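Local coordinates for Alpha/beta hydrolase fold protein (Sphaerobacter thermophilus, PDB 3R0V) that probably acts as a hydrolase of the alpha/beta hydrolase fold, its substrate not established, and holds a D-malate molecule in its pocket, at residues P68-V71 and E72-I75. Residues are numbered along the deposited sequence; the frame is centred on the assembly and turned at random.
Sequences PYAV and EREI
The first turn of helix 71-84 in this alpha/beta hydrolase fold illustrates how the loop leading into a helix can bond to its start through both a side chain and backbone carbonyls, here with Y69 and E74 as the side-chain pair. The Y69 hydroxyl donates to E74 OE1, with OH and OE1 2.6 Å apart, and the bond uses the anti lone pair of that oxygen. With its CG anti to the backbone N (chi1 -180°), the tyrosine reaches forward along the chain, and the carboxylate meets the edge of the ring with the two planes 74° apart. OE1 also forms a salt bridge with R57, which probably keeps E74 ionised although its side chain is buried. Y187 stacks on the Y69 ring, tying the loop to helix 185-192, while L100 of helix 96-106 touches both E74 and I75. In the backbone, R73 N donates to A70 O (N to O 2.9 Å), whereas I75 N reaches V71 O at 3.1 Å in the first regular i to i+4 bond. R73, bent at chi2 and chi3, forms a salt bridge through NE with E76, while NH2 of the same guanidinium turns to the loop, where one water links NH2, at 3.0 Å, to P68 O, at 2.7 Å.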
ATOM      1  N   PRO A  68       0.356  -4.541 -21.198  1.00 13.26           N
ATOM      2  CA  PRO A  68      -0.739  -3.862 -20.500  1.00 12.55           C
ATOM      3  C   PRO A  68      -0.698  -4.100 -18.994  1.00 14.49           C
ATOM      4  O   PRO A  68      -0.203  -5.136 -18.526  1.00 15.03           O
ATOM      5  CB  PRO A  68      -1.977  -4.538 -21.080  1.00 13.48           C
ATOM      6  CG  PRO A  68      -1.506  -5.939 -21.381  1.00 12.01           C
ATOM      7  CD  PRO A  68      -0.081  -5.806 -21.825  1.00 13.07           C
ATOM      8  N   TYR A  69      -1.223  -3.146 -18.234  1.00 13.72           N
ATOM      9  CA  TYR A  69      -1.285  -3.324 -16.801  1.00 13.37           C
ATOM     10  C   TYR A  69      -2.181  -4.509 -16.456  1.00 13.47           C
ATOM     11  O   TYR A  69      -3.206  -4.737 -17.097  1.00 14.94           O
ATOM     12  CB  TYR A  69      -1.812  -2.063 -16.102  1.00 14.44           C
ATOM     13  CG  TYR A  69      -1.855  -2.291 -14.610  1.00 14.14           C
ATOM     14  CD1 TYR A  69      -0.713  -2.146 -13.836  1.00 13.10           C
ATOM     15  CD2 TYR A  69      -3.021  -2.709 -13.996  1.00 12.94           C
ATOM     16  CE1 TYR A  69      -0.739  -2.405 -12.481  1.00 12.90           C
ATOM     17  CE2 TYR A  69      -3.066  -2.975 -12.653  1.00 13.19           C
ATOM     18  CZ  TYR A  69      -1.927  -2.811 -11.901  1.00 11.98           C
ATOM     19  OH  TYR A  69      -1.990  -3.092 -10.565  1.00 13.59           O
ATOM     20  N   ALA A  70      -1.785  -5.265 -15.436  1.00 12.21           N
ATOM     21  CA  ALA A  70      -2.661  -6.229 -14.785  1.00 12.69           C
ATOM     22  C   ALA A  70      -2.209  -6.317 -13.342  1.00 12.41           C
ATOM     23  O   ALA A  70      -1.017  -6.184 -13.055  1.00 11.88           O
ATOM     24  CB  ALA A  70      -2.568  -7.604 -15.454  1.00 12.76           C
ATOM     25  N   VAL A  71      -3.159  -6.529 -12.432  1.00  9.91           N
ATOM     26  CA  VAL A  71      -2.818  -6.702 -11.026  1.00 11.59           C
ATOM     27  C   VAL A  71      -1.810  -7.848 -10.868  1.00 12.48           C
ATOM     28  O   VAL A  71      -0.884  -7.754 -10.060  1.00 11.71           O
ATOM     29  CB  VAL A  71      -4.072  -6.925 -10.143  1.00 11.90           C
ATOM     30  CG1 VAL A  71      -3.687  -7.133  -8.683  1.00 12.76           C
ATOM     31  CG2 VAL A  71      -5.035  -5.746 -10.276  1.00 15.02           C
ATOM     32  N   GLU A  72      -1.963  -8.911 -11.658  1.00 11.20           N
ATOM     33  CA  GLU A  72      -1.037 -10.040 -11.589  1.00 12.94           C
ATOM     34  C   GLU A  72       0.412  -9.612 -11.825  1.00 11.67           C
ATOM     35  O   GLU A  72       1.336 -10.197 -11.251  1.00 11.52           O
ATOM     36  CB  GLU A  72      -1.450 -11.132 -12.578  1.00 11.52           C
ATOM     37  CG  GLU A  72      -0.747 -12.468 -12.351  1.00 13.71           C
ATOM     38  CD  GLU A  72      -1.327 -13.233 -11.171  1.00 22.71           C
ATOM     39  OE1 GLU A  72      -2.491 -12.971 -10.782  1.00 19.62           O
ATOM     40  OE2 GLU A  72      -0.614 -14.108 -10.634  1.00 29.44           O
ATOM     41  N   ARG A  73       0.622  -8.597 -12.661  1.00 10.48           N
ATOM     42  CA  ARG A  73       1.985  -8.124 -12.889  1.00  9.80           C
ATOM     43  C   ARG A  73       2.577  -7.542 -11.606  1.00 10.45           C
ATOM     44  O   ARG A  73       3.764  -7.734 -11.351  1.00 11.49           O
ATOM     45  CB  ARG A  73       2.072  -7.090 -14.020  1.00 11.09           C
ATOM     46  CG  ARG A  73       1.544  -7.560 -15.367  1.00 11.96           C
ATOM     47  CD  ARG A  73       2.425  -8.660 -15.986  1.00 11.62           C
ATOM     48  NE  ARG A  73       2.012  -9.988 -15.551  1.00 13.56           N
ATOM     49  CZ  ARG A  73       0.934 -10.620 -16.005  1.00 12.47           C
ATOM     50  NH1 ARG A  73       0.645 -11.836 -15.559  1.00 15.91           N
ATOM     51  NH2 ARG A  73       0.143 -10.040 -16.905  1.00 14.25           N
ATOM     52  N   GLU A  74       1.778  -6.822 -10.815  1.00 10.94           N
ATOM     53  CA  GLU A  74       2.309  -6.273  -9.564  1.00  9.58           C
ATOM     54  C   GLU A  74       2.528  -7.337  -8.485  1.00 10.89           C
ATOM     55  O   GLU A  74       3.428  -7.200  -7.650  1.00 11.49           O
ATOM     56  CB  GLU A  74       1.444  -5.124  -9.039  1.00  9.54           C
ATOM     57  CG  GLU A  74       1.397  -3.954 -10.017  1.00  9.89           C
ATOM     58  CD  GLU A  74       1.196  -2.621  -9.318  1.00 11.89           C
ATOM     59  OE1 GLU A  74       0.040  -2.169  -9.186  1.00 13.06           O
ATOM     60  OE2 GLU A  74       2.196  -2.027  -8.875  1.00 13.45           O
ATOM     61  N   ILE A  75       1.725  -8.394  -8.503  1.00 11.65           N
ATOM     62  CA  ILE A  75       1.996  -9.541  -7.635  1.00 10.95           C
ATOM     63  C   ILE A  75       3.335 -10.165  -8.051  1.00 10.26           C
ATOM     64  O   ILE A  75       4.162 -10.494  -7.195  1.00 12.05           O
ATOM     65  CB  ILE A  75       0.854 -10.559  -7.699  1.00 10.56           C
ATOM     66  CG1 ILE A  75      -0.418  -9.934  -7.118  1.00 12.00           C
ATOM     67  CG2 ILE A  75       1.215 -11.846  -6.943  1.00 14.14           C
ATOM     68  CD1 ILE A  75      -1.665 -10.811  -7.292  1.00 15.79           C
TER
HETATM   69  O   HOH W   1       0.588  -7.713 -18.715  1.00 16.33           O